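PDB 2QF7: pyruvate carboxylase protein from Rhizobium etli, which is a large multidomain biotin-dependent carboxylase whose single chain combines a biotin carboxylase region, an HMGL-like TIM barrel and a biotin-carrying domain. Local coordinates for residues V494-H499 with I1072-R1077; R577-Y582 with E620-L625; T608-E613 with T1003-A1008; V1146-G1151 with D1158-Y1163. All coordinates share one frame; numbering follows the deposited sequence.

The four contacts run from the TIM barrel to the biotin-carrying domain. Contact 2 lies in the helical layer outside the barrel and uses the end of helix 611-621, while contact 3 binds the start of that helix to helix 999-1012; their centres are 23 Å apart. Contact 1, where helix 483-497 meets the edge strand 1068-1075, is 20 Å from contact 3 between centres, with nearest atoms about 5 Å apart, and Tyr1023 bonds to residues of both. Contact 4, in the C-terminal domain, is the outlier, 27 Å from contact 1 and 58 Å from contact 2 between centres. The carboxylated Lys729 follows strand 725-727 of the barrel whose helical layer holds contact 2.

Contact 1. Residues V494-H499 with I1072-R1077; sequences VTVNGH and IKVPDR
Asp1076 OD2 is gripped twice, by the hydroxyl of Thr1053 and by ND1 of His1079, while the other oxygen, OD1, has a bond of its own just outside the segment and comes within 4.4 Å of Val496 CG2. CG of Asp1076 stands anti to the backbone N (chi1 -167°), which brings the carboxylate back toward the helix although CB itself points away. Asp1076 is also the centre of an inverse gamma turn in which Arg1077 N reaches Pro1075 O in a weak bond of 3.0 Å. Against this turn lies the amide of Asn497, with its CG 3.5 Å from Pro1075 O and 3.8 Å from Arg1077 N. A short polar amide is consistent with a place beside a peptide carbonyl and an N-H. The side chains of Asn497 and Arg1077 cross at about a right angle, and CB of Asn497 lies 4.2 Å from Arg1077 NH1. That same NH1 makes a salt bridge to Asp493, one turn earlier on the helix. Below the polar end, Val496 and Val1074 slide past each other in opposite directions: CG2 of Val1074 touches Val496 CG1 at 3.8 Å, while Val1074 also packs on Ala492. Branched, compact valines fit where helix 483-497 lies close to edge strand 1068-1075. Apolar packing thus joins helix and strand, the salt bridge also ties the turn to the helix, and the bonds of Asp1076 probably steady the turn itself.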
loop_
_atom_site.group_PDB
_atom_site.type_symbol
_atom_site.label_atom_id
_atom_site.label_comp_id
_atom_site.label_asym_id
_atom_site.label_seq_id
_atom_site.Cartn_x
_atom_site.Cartn_y
_atom_site.Cartn_z
ATOM N N VAL A 494 7.129 2.524 16.182
ATOM C CA VAL A 494 7.198 1.052 16.288
ATOM C C VAL A 494 6.031 0.405 15.505
ATOM O O VAL A 494 6.213 -0.625 14.871
ATOM C CB VAL A 494 7.331 0.558 17.748
ATOM C CG1 VAL A 494 6.076 0.809 18.552
ATOM C CG2 VAL A 494 7.693 -0.911 17.766
ATOM N N THR A 495 4.861 1.051 15.501
ATOM C CA THR A 495 3.710 0.557 14.757
ATOM C C THR A 495 4.045 0.508 13.250
ATOM O O THR A 495 3.760 -0.491 12.577
ATOM C CB THR A 495 2.476 1.434 15.000
ATOM O OG1 THR A 495 2.073 1.322 16.377
ATOM C CG2 THR A 495 1.302 1.013 14.081
ATOM N N VAL A 496 4.683 1.550 12.739
ATOM C CA VAL A 496 5.033 1.550 11.317
ATOM C C VAL A 496 6.346 0.876 10.923
ATOM O O VAL A 496 6.415 0.304 9.839
ATOM C CB VAL A 496 4.758 2.909 10.553
ATOM C CG1 VAL A 496 4.020 3.919 11.347
ATOM C CG2 VAL A 496 5.963 3.470 9.707
ATOM N N ASN A 497 7.366 0.946 11.779
ATOM C CA ASN A 497 8.680 0.462 11.406
ATOM C C ASN A 497 9.109 -0.777 12.173
ATOM O O ASN A 497 10.107 -1.368 11.811
ATOM C CB ASN A 497 9.750 1.574 11.489
ATOM C CG ASN A 497 9.385 2.824 10.652
ATOM O OD1 ASN A 497 9.160 3.926 11.204
ATOM N ND2 ASN A 497 9.309 2.658 9.332
ATOM N N GLY A 498 8.363 -1.172 13.213
ATOM C CA GLY A 498 8.741 -2.357 14.047
ATOM C C GLY A 498 9.877 -2.079 15.033
ATOM O O GLY A 498 10.579 -1.050 14.922
ATOM N N HIS A 499 10.072 -2.994 15.994
ATOM C CA HIS A 499 11.142 -2.886 16.953
ATOM C C HIS A 499 12.256 -3.772 16.387
ATOM O O HIS A 499 11.995 -4.901 15.986
ATOM C CB HIS A 499 10.675 -3.437 18.324
ATOM C CG HIS A 499 11.645 -3.202 19.438
ATOM N ND1 HIS A 499 12.802 -3.938 19.597
ATOM C CD2 HIS A 499 11.655 -2.267 20.416
ATOM C CE1 HIS A 499 13.481 -3.465 20.624
ATOM N NE2 HIS A 499 12.798 -2.465 21.148
ATOM N N ILE A 1072 0.523 12.122 14.348
ATOM C CA ILE A 1072 1.943 12.006 14.570
ATOM C C ILE A 1072 2.559 11.457 13.274
ATOM O O ILE A 1072 2.101 10.430 12.766
ATOM C CB ILE A 1072 2.244 11.016 15.752
ATOM C CG1 ILE A 1072 1.689 11.532 17.103
ATOM C CG2 ILE A 1072 3.720 10.718 15.826
ATOM C CD1 ILE A 1072 2.384 12.799 17.695
ATOM N N LYS A 1073 3.588 12.131 12.755
ATOM C CA LYS A 1073 4.279 11.682 11.527
ATOM C C LYS A 1073 5.603 11.035 11.889
ATOM O O LYS A 1073 6.347 11.567 12.720
ATOM C CB LYS A 1073 4.527 12.830 10.556
ATOM C CG LYS A 1073 3.242 13.383 9.877
ATOM C CD LYS A 1073 3.551 14.572 8.938
ATOM N N VAL A 1074 5.886 9.884 11.278
ATOM C CA VAL A 1074 7.208 9.265 11.396
ATOM C C VAL A 1074 7.729 8.858 9.998
ATOM O O VAL A 1074 6.915 8.658 9.064
ATOM C CB VAL A 1074 7.175 8.023 12.312
ATOM C CG1 VAL A 1074 6.790 8.407 13.779
ATOM C CG2 VAL A 1074 6.244 6.978 11.746
ATOM N N PRO A 1075 9.080 8.762 9.837
ATOM C CA PRO A 1075 9.581 8.303 8.528
ATOM C C PRO A 1075 9.193 6.850 8.297
ATOM O O PRO A 1075 9.171 6.054 9.228
ATOM C CB PRO A 1075 11.114 8.436 8.630
ATOM C CG PRO A 1075 11.411 9.094 9.935
ATOM C CD PRO A 1075 10.166 9.088 10.785
ATOM N N ASP A 1076 8.862 6.537 7.058
ATOM C CA ASP A 1076 8.636 5.181 6.626
ATOM C C ASP A 1076 9.983 4.501 6.319
ATOM O O ASP A 1076 10.293 4.154 5.171
ATOM C CB ASP A 1076 7.744 5.184 5.389
ATOM C CG ASP A 1076 7.217 3.822 5.068
ATOM O OD1 ASP A 1076 7.622 2.852 5.733
ATOM O OD2 ASP A 1076 6.387 3.712 4.153
ATOM N N ARG A 1077 10.751 4.276 7.380
ATOM C CA ARG A 1077 12.062 3.634 7.295
ATOM C C ARG A 1077 11.997 2.235 6.701
ATOM O O ARG A 1077 12.953 1.773 6.108
ATOM C CB ARG A 1077 12.707 3.589 8.684
ATOM C CG ARG A 1077 12.915 4.973 9.274
ATOM C CD ARG A 1077 14.032 4.995 10.321
ATOM N NE ARG A 1077 13.704 6.017 11.321
ATOM C CZ ARG A 1077 12.933 5.783 12.374
ATOM N NH1 ARG A 1077 12.460 4.556 12.589
ATOM N NH2 ARG A 1077 12.666 6.769 13.214
#

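Contact 2. Residues R577-Y582 with E620-L625; sequences RIAGTY and EGAPNL
Tyr582 and Leu625 meet through carbons that their torsions leave facing each other. At Tyr582 a chi1 of -85° sends the ring off and leaves CB at the interface; at Leu625 the outer branch CD1 is anti to CA (chi2 174°), stretching it to 4.2 Å from Tyr582 CB. The ring carries its hydroxyl to Asp555 and to Trp825, which satisfy OH, and CG2 of Ile578 sits in plane at the ring's edge. Earlier on both segments, small residues let the backbones come close. The CA atoms of Gly580 and Gly621 are only 4.6 Å apart, and it is the missing side chain of Gly621, on the side facing Ala579, that suits this approach. The carbonyl of Gly621 receives a CA-H...O contact from Gly580 CA, 3.4 Å long with an angle of 145° at the hydrogen. Alanines flank this pair: Ala579 CB lies 4.2 Å from Gly621 C, and Ala622 CB packs 3.8 Å from Ala579 O and 4.3 Å from Ala579 CB. The short methyls of Ala579 and Ala622 fill the space beside the two glycines. Past the helix end, a type I turn from Ala622 to Leu625 leads into the next strand, and Asn624 inside it bonds to Ser583 of the facing helix and to Lys526. Tyr582 and Leu625 both rest on Leu592 of strand 591-596. Close packing of helix 572-585 with helix 611-621, which precede the successive parallel strands 591-596 and 626-632, is characteristic of the outer layer of a TIM barrel.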
loop_
_atom_site.group_PDB
_atom_site.type_symbol
_atom_site.label_atom_id
_atom_site.label_comp_id
_atom_site.label_asym_id
_atom_site.label_seq_id
_atom_site.Cartn_x
_atom_site.Cartn_y
_atom_site.Cartn_z
ATOM N N ARG A 577 5.242 -4.110 38.371
ATOM C CA ARG A 577 3.826 -4.309 38.638
ATOM C C ARG A 577 3.539 -5.432 39.610
ATOM O O ARG A 577 2.497 -5.449 40.221
ATOM C CB ARG A 577 3.025 -4.514 37.359
ATOM C CG ARG A 577 2.551 -3.147 36.775
ATOM C CD ARG A 577 2.130 -3.356 35.341
ATOM N NE ARG A 577 0.951 -4.204 35.186
ATOM C CZ ARG A 577 -0.294 -3.720 35.185
ATOM N NH1 ARG A 577 -0.496 -2.405 35.362
ATOM N NH2 ARG A 577 -1.339 -4.533 35.001
ATOM N N ILE A 578 4.464 -6.362 39.753
ATOM C CA ILE A 578 4.271 -7.446 40.707
ATOM C C ILE A 578 5.015 -7.229 42.056
ATOM O O ILE A 578 4.835 -8.016 42.965
ATOM C CB ILE A 578 4.706 -8.825 40.049
ATOM C CG1 ILE A 578 4.095 -10.080 40.762
ATOM C CG2 ILE A 578 6.250 -8.891 39.878
ATOM C CD1 ILE A 578 2.570 -10.156 40.637
ATOM N N ALA A 579 5.864 -6.200 42.198
ATOM C CA ALA A 579 6.641 -6.087 43.450
ATOM C C ALA A 579 5.773 -5.942 44.733
ATOM O O ALA A 579 6.111 -6.524 45.764
ATOM C CB ALA A 579 7.695 -4.950 43.383
ATOM N N GLY A 580 4.697 -5.142 44.644
ATOM C CA GLY A 580 3.675 -5.006 45.704
ATOM C C GLY A 580 3.119 -6.337 46.150
ATOM O O GLY A 580 2.875 -6.557 47.342
ATOM N N THR A 581 2.890 -7.238 45.176
ATOM C CA THR A 581 2.315 -8.536 45.432
ATOM C C THR A 581 3.268 -9.376 46.264
ATOM O O THR A 581 2.851 -9.978 47.277
ATOM C CB THR A 581 1.857 -9.245 44.127
ATOM O OG1 THR A 581 0.930 -8.382 43.439
ATOM C CG2 THR A 581 1.105 -10.542 44.478
ATOM N N TYR A 582 4.534 -9.396 45.867
ATOM C CA TYR A 582 5.570 -10.050 46.661
ATOM C C TYR A 582 5.627 -9.484 48.076
ATOM O O TYR A 582 5.656 -10.225 49.042
ATOM C CB TYR A 582 6.943 -9.822 46.025
ATOM C CG TYR A 582 7.323 -10.804 44.941
ATOM C CD1 TYR A 582 7.124 -10.497 43.590
ATOM C CD2 TYR A 582 7.973 -11.994 45.266
ATOM C CE1 TYR A 582 7.533 -11.401 42.576
ATOM C CE2 TYR A 582 8.359 -12.885 44.278
ATOM C CZ TYR A 582 8.148 -12.582 42.955
ATOM O OH TYR A 582 8.578 -13.500 42.036
ATOM N N GLU A 620 10.185 0.884 45.985
ATOM C CA GLU A 620 8.926 1.488 46.406
ATOM C C GLU A 620 7.847 0.425 46.623
ATOM O O GLU A 620 7.076 0.459 47.574
ATOM C CB GLU A 620 8.458 2.460 45.328
ATOM C CG GLU A 620 7.084 3.071 45.600
ATOM C CD GLU A 620 6.821 4.288 44.734
ATOM O OE1 GLU A 620 7.148 4.244 43.520
ATOM O OE2 GLU A 620 6.284 5.287 45.272
ATOM N N GLY A 621 7.785 -0.530 45.702
ATOM C CA GLY A 621 6.750 -1.567 45.758
ATOM C C GLY A 621 7.018 -2.634 46.803
ATOM O O GLY A 621 6.102 -3.270 47.302
ATOM N N ALA A 622 8.283 -2.842 47.142
ATOM C CA ALA A 622 8.632 -3.884 48.096
ATOM C C ALA A 622 9.565 -3.358 49.221
ATOM O O ALA A 622 10.704 -3.781 49.339
ATOM C CB ALA A 622 9.258 -5.105 47.337
ATOM N N PRO A 623 9.061 -2.429 50.072
ATOM C CA PRO A 623 9.889 -1.713 51.074
ATOM C C PRO A 623 10.301 -2.614 52.260
ATOM O O PRO A 623 11.131 -2.207 53.096
ATOM C CB PRO A 623 8.948 -0.589 51.548
ATOM C CG PRO A 623 7.560 -1.225 51.442
ATOM C CD PRO A 623 7.656 -1.979 50.114
ATOM N N ASN A 624 9.782 -3.844 52.290
ATOM C CA ASN A 624 10.072 -4.788 53.385
ATOM C C ASN A 624 11.081 -5.877 53.057
ATOM O O ASN A 624 11.497 -6.625 53.941
ATOM C CB ASN A 624 8.758 -5.447 53.943
ATOM C CG ASN A 624 7.926 -6.155 52.859
ATOM O OD1 ASN A 624 8.067 -5.893 51.652
ATOM N ND2 ASN A 624 7.032 -7.031 53.291
ATOM N N LEU A 625 11.452 -6.006 51.791
ATOM C CA LEU A 625 12.348 -7.074 51.373
ATOM C C LEU A 625 13.704 -6.523 50.901
ATOM O O LEU A 625 13.757 -5.432 50.321
ATOM C CB LEU A 625 11.751 -7.916 50.212
ATOM C CG LEU A 625 10.339 -8.512 50.412
ATOM C CD1 LEU A 625 9.798 -9.218 49.086
ATOM C CD2 LEU A 625 10.360 -9.497 51.570
#

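Contact 3. Residues T608-E613 with T1003-A1008; sequences TEDPWE and TDFALA
The Phe1005 ring has Glu609 O over one face, 3.9 Å above the plane and offset toward the rim, and Thr608 O in plane at its edge. Thr608 C and Asp610 N approach the ring obliquely, the first 3.4 Å from Phe1005 CE1 and the second 3.5 Å from Phe1005 CZ; Glu609 N also lies 3.4 Å from Phe1005 CE1. A chi1 of 169° sets the ring anti to the backbone N and extends it into this bend, where a flat, apolar group can lie against peptide units. Asp610 CB adds a methylene 3.8 Å from Phe1005 CZ, while its carboxylate caps the following helix as N-cap: Trp612 N meets OD1 of Asp610 at 2.8 Å from 44° out of the carboxylate plane. One turn along from Phe1005, Ala1008 CB touches Thr608 CG2 at 3.9 Å. Thr608 suits both surroundings, for its methyl packs there while its hydroxyl bonds to Tyr1023. The carboxylate of Glu609 makes a salt bridge to Arg614. The contact thus wedges helix 999-1012 against the short link between helices 599-607 and 611-621, with Met604 of the former also touching the Phe1005 ring.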
loop_
_atom_site.group_PDB
_atom_site.type_symbol
_atom_site.label_atom_id
_atom_site.label_comp_id
_atom_site.label_asym_id
_atom_site.label_seq_id
_atom_site.Cartn_x
_atom_site.Cartn_y
_atom_site.Cartn_z
ATOM N N THR A 608 15.372 0.220 25.896
ATOM C CA THR A 608 15.263 1.701 26.008
ATOM C C THR A 608 14.674 2.122 27.392
ATOM O O THR A 608 13.732 2.936 27.463
ATOM C CB THR A 608 14.348 2.280 24.971
ATOM O OG1 THR A 608 14.287 1.446 23.801
ATOM C CG2 THR A 608 14.782 3.777 24.565
ATOM N N GLU A 609 15.229 1.589 28.464
ATOM C CA GLU A 609 14.823 1.999 29.823
ATOM C C GLU A 609 15.950 2.028 30.823
ATOM O O GLU A 609 17.005 1.406 30.605
ATOM C CB GLU A 609 13.676 1.142 30.339
ATOM C CG GLU A 609 14.013 -0.329 30.536
ATOM C CD GLU A 609 12.741 -1.187 30.733
ATOM O OE1 GLU A 609 11.640 -0.730 30.387
ATOM O OE2 GLU A 609 12.861 -2.334 31.185
ATOM N N ASP A 610 15.700 2.759 31.916
ATOM C CA ASP A 610 16.707 3.132 32.905
ATOM C C ASP A 610 16.812 2.076 34.014
ATOM O O ASP A 610 15.836 1.851 34.737
ATOM C CB ASP A 610 16.303 4.528 33.446
ATOM C CG ASP A 610 17.261 5.083 34.484
ATOM O OD1 ASP A 610 18.144 4.375 34.959
ATOM O OD2 ASP A 610 17.127 6.277 34.786
ATOM N N PRO A 611 17.986 1.402 34.175
ATOM C CA PRO A 611 17.989 0.402 35.254
ATOM C C PRO A 611 17.779 1.016 36.660
ATOM O O PRO A 611 17.350 0.320 37.592
ATOM C CB PRO A 611 19.393 -0.243 35.151
ATOM C CG PRO A 611 20.252 0.849 34.531
ATOM C CD PRO A 611 19.294 1.486 33.506
ATOM N N TRP A 612 18.104 2.295 36.817
ATOM C CA TRP A 612 17.978 2.922 38.132
ATOM C C TRP A 612 16.510 3.107 38.482
ATOM O O TRP A 612 16.103 2.973 39.655
ATOM C CB TRP A 612 18.716 4.284 38.182
ATOM C CG TRP A 612 20.171 4.155 37.990
ATOM C CD1 TRP A 612 20.865 4.349 36.816
ATOM C CD2 TRP A 612 21.142 3.737 38.976
ATOM N NE1 TRP A 612 22.198 4.091 37.023
ATOM C CE2 TRP A 612 22.398 3.716 38.334
ATOM C CE3 TRP A 612 21.070 3.402 40.347
ATOM C CZ2 TRP A 612 23.591 3.402 39.021
ATOM C CZ3 TRP A 612 22.263 3.070 41.018
ATOM C CH2 TRP A 612 23.495 3.080 40.348
ATOM N N GLU A 613 15.731 3.496 37.482
ATOM C CA GLU A 613 14.283 3.667 37.680
ATOM C C GLU A 613 13.649 2.327 38.005
ATOM O O GLU A 613 12.804 2.239 38.900
ATOM C CB GLU A 613 13.632 4.264 36.446
ATOM C CG GLU A 613 12.094 4.523 36.618
ATOM C CD GLU A 613 11.716 5.552 37.727
ATOM O OE1 GLU A 613 12.603 6.085 38.457
ATOM O OE2 GLU A 613 10.497 5.842 37.847
ATOM N N THR A 1003 24.905 6.997 26.506
ATOM C CA THR A 1003 24.691 8.152 25.645
ATOM C C THR A 1003 23.543 7.913 24.675
ATOM O O THR A 1003 22.682 8.759 24.542
ATOM C CB THR A 1003 25.958 8.534 24.824
ATOM O OG1 THR A 1003 27.008 8.835 25.733
ATOM C CG2 THR A 1003 25.696 9.751 23.994
ATOM N N ASP A 1004 23.553 6.767 23.996
ATOM C CA ASP A 1004 22.488 6.401 23.060
ATOM C C ASP A 1004 21.113 6.371 23.768
ATOM O O ASP A 1004 20.096 6.807 23.206
ATOM C CB ASP A 1004 22.772 4.997 22.498
ATOM C CG ASP A 1004 23.899 4.987 21.450
ATOM O OD1 ASP A 1004 24.452 6.038 21.101
ATOM O OD2 ASP A 1004 24.218 3.885 20.994
ATOM N N PHE A 1005 21.080 5.797 24.970
ATOM C CA PHE A 1005 19.835 5.739 25.743
ATOM C C PHE A 1005 19.326 7.150 26.091
ATOM O O PHE A 1005 18.164 7.413 25.960
ATOM C CB PHE A 1005 20.019 4.911 27.025
ATOM C CG PHE A 1005 18.880 5.029 27.984
ATOM C CD1 PHE A 1005 17.593 4.574 27.631
ATOM C CD2 PHE A 1005 19.066 5.639 29.232
ATOM C CE1 PHE A 1005 16.522 4.728 28.534
ATOM C CE2 PHE A 1005 18.006 5.779 30.142
ATOM C CZ PHE A 1005 16.727 5.325 29.785
ATOM N N ALA A 1006 20.195 8.035 26.588
ATOM C CA ALA A 1006 19.762 9.389 26.996
ATOM C C ALA A 1006 19.183 10.135 25.803
ATOM O O ALA A 1006 18.212 10.861 25.939
ATOM C CB ALA A 1006 20.931 10.162 27.597
ATOM N N LEU A 1007 19.800 9.966 24.628
ATOM C CA LEU A 1007 19.322 10.601 23.412
ATOM C C LEU A 1007 18.000 10.004 22.921
ATOM O O LEU A 1007 17.134 10.730 22.475
ATOM C CB LEU A 1007 20.411 10.568 22.316
ATOM C CG LEU A 1007 21.697 11.359 22.629
ATOM C CD1 LEU A 1007 22.790 11.070 21.613
ATOM C CD2 LEU A 1007 21.428 12.883 22.674
ATOM N N ALA A 1008 17.844 8.685 22.998
ATOM C CA ALA A 1008 16.555 8.050 22.661
ATOM C C ALA A 1008 15.455 8.447 23.681
ATOM O O ALA A 1008 14.281 8.612 23.299
ATOM C CB ALA A 1008 16.696 6.516 22.586
#

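Contact 4. Residues V1146-G1151 with D1158-Y1163; sequences VLVKAG and DLLAVY
From Leu1147, CB starts 3.3 Å from Leu1159 O, and CG follows at 4.0 Å from the same oxygen. There the chain forks: CD2 reaches Leu1159 CD2 at 3.5 Å, and CD1 meets Val1162 CG2 at 4.0 Å. With CG anti to the carbonyl carbon (chi1 -77°), the side chain leans across the neighbouring strand, crossing Leu1159 and Val1162 obliquely. Leucine suits this position because its two methyls can touch residues three apart on that strand. The backbone beneath is tied by Leu1147 N, which donates to Leu1160 O at 2.9 Å. The bond is bent, 136° at the hydrogen, and the donor stands 43° out of the carbonyl plane. Just before it, Val1146 and Ala1161 form an antiparallel non-hydrogen-bonded pair with their CA atoms 4.3 Å apart, both side chains on one face of the sheet. Ala1161 rests on Val1098 of the next strand, and Val1146 on Val1109. Beyond Leu1147, Val1148 sends CG2 to 3.7 Å from Leu1160 O, while CG1 faces Leu1160 CD2 more loosely; both residues also pack on Val1124, so the compact valine and the longer leucine link the sheet of strand 1159-1162 to that of strand 1122-1127. Strand 1159-1162 lies between 1097-1099 and 1145-1146, and such short antiparallel strands in two facing sheets are the hallmark of the flattened barrel of biotinyl domains.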
loop_
_atom_site.group_PDB
_atom_site.type_symbol
_atom_site.label_atom_id
_atom_site.label_comp_id
_atom_site.label_asym_id
_atom_site.label_seq_id
_atom_site.Cartn_x
_atom_site.Cartn_y
_atom_site.Cartn_z
ATOM N N VAL A 1146 14.582 28.326 -4.016
ATOM C CA VAL A 1146 13.162 28.098 -4.283
ATOM C C VAL A 1146 12.889 26.643 -3.919
ATOM O O VAL A 1146 13.218 25.732 -4.674
ATOM C CB VAL A 1146 12.801 28.353 -5.766
ATOM C CG1 VAL A 1146 11.331 28.686 -5.909
ATOM C CG2 VAL A 1146 13.617 29.483 -6.332
ATOM N N LEU A 1147 12.309 26.432 -2.743
ATOM C CA LEU A 1147 12.137 25.093 -2.184
ATOM C C LEU A 1147 10.971 24.376 -2.851
ATOM O O LEU A 1147 10.689 23.197 -2.594
ATOM C CB LEU A 1147 11.962 25.176 -0.666
ATOM C CG LEU A 1147 13.235 25.417 0.163
ATOM C CD1 LEU A 1147 13.848 26.813 -0.044
ATOM C CD2 LEU A 1147 12.934 25.185 1.628
ATOM N N VAL A 1148 10.301 25.126 -3.713
ATOM C CA VAL A 1148 9.296 24.626 -4.614
ATOM C C VAL A 1148 9.638 25.177 -6.021
ATOM O O VAL A 1148 10.455 26.082 -6.131
ATOM C CB VAL A 1148 7.868 25.043 -4.145
ATOM C CG1 VAL A 1148 7.572 24.492 -2.744
ATOM C CG2 VAL A 1148 7.663 26.575 -4.211
ATOM N N LYS A 1149 9.158 24.565 -7.098
ATOM C CA LYS A 1149 8.861 23.146 -7.133
ATOM C C LYS A 1149 7.911 22.680 -8.218
ATOM O O LYS A 1149 8.207 21.707 -8.932
ATOM C CB LYS A 1149 8.345 22.672 -5.783
ATOM N N ALA A 1150 6.773 23.363 -8.331
ATOM C CA ALA A 1150 5.567 22.580 -8.141
ATOM C C ALA A 1150 4.357 22.407 -9.061
ATOM O O ALA A 1150 3.900 23.318 -9.760
ATOM C CB ALA A 1150 5.078 22.836 -6.751
ATOM N N GLY A 1151 3.906 21.153 -9.024
ATOM C CA GLY A 1151 2.538 20.810 -8.659
ATOM C C GLY A 1151 2.607 20.138 -7.273
ATOM O O GLY A 1151 2.035 19.074 -7.059
ATOM N N ASP A 1158 5.017 26.166 5.500
ATOM C CA ASP A 1158 6.056 25.574 4.672
ATOM C C ASP A 1158 6.894 26.669 4.007
ATOM O O ASP A 1158 6.351 27.719 3.599
ATOM C CB ASP A 1158 5.459 24.589 3.658
ATOM C CG ASP A 1158 5.006 23.271 4.322
ATOM O OD1 ASP A 1158 5.483 22.969 5.444
ATOM O OD2 ASP A 1158 4.172 22.550 3.735
ATOM N N LEU A 1159 8.213 26.437 3.956
ATOM C CA LEU A 1159 9.166 27.385 3.367
ATOM C C LEU A 1159 9.149 27.296 1.863
ATOM O O LEU A 1159 9.491 26.255 1.279
ATOM C CB LEU A 1159 10.583 27.135 3.874
ATOM C CG LEU A 1159 11.692 28.130 3.532
ATOM C CD1 LEU A 1159 11.349 29.556 3.974
ATOM C CD2 LEU A 1159 13.005 27.655 4.176
ATOM N N LEU A 1160 8.768 28.398 1.225
ATOM C CA LEU A 1160 8.584 28.387 -0.220
ATOM C C LEU A 1160 9.838 28.811 -0.972
ATOM O O LEU A 1160 10.162 28.239 -2.024
ATOM C CB LEU A 1160 7.386 29.243 -0.625
ATOM C CG LEU A 1160 6.036 28.851 -0.007
ATOM C CD1 LEU A 1160 4.996 29.919 -0.302
ATOM C CD2 LEU A 1160 5.560 27.500 -0.498
ATOM N N ALA A 1161 10.542 29.789 -0.404
ATOM C CA ALA A 1161 11.670 30.454 -1.038
ATOM C C ALA A 1161 12.459 31.234 0.017
ATOM O O ALA A 1161 11.905 31.650 1.032
ATOM C CB ALA A 1161 11.177 31.401 -2.142
ATOM N N VAL A 1162 13.744 31.441 -0.239
ATOM C CA VAL A 1162 14.612 32.152 0.679
ATOM C C VAL A 1162 15.303 33.307 -0.053
ATOM O O VAL A 1162 15.857 33.108 -1.133
ATOM C CB VAL A 1162 15.650 31.167 1.323
ATOM C CG1 VAL A 1162 16.602 31.885 2.268
ATOM C CG2 VAL A 1162 14.927 30.042 2.059
ATOM N N TYR A 1163 15.257 34.508 0.528
ATOM C CA TYR A 1163 16.051 35.650 0.058
ATOM C C TYR A 1163 17.519 35.448 0.427
ATOM O O TYR A 1163 18.425 35.973 -0.229
ATOM C CB TYR A 1163 15.533 36.971 0.656
ATOM C CG TYR A 1163 14.151 37.383 0.186
ATOM C CD1 TYR A 1163 13.976 38.164 -0.958
ATOM C CD2 TYR A 1163 13.019 37.006 0.893
ATOM C CE1 TYR A 1163 12.698 38.547 -1.385
ATOM C CE2 TYR A 1163 11.756 37.382 0.487
ATOM C CZ TYR A 1163 11.595 38.143 -0.653
ATOM O OH TYR A 1163 10.320 38.480 -1.051
#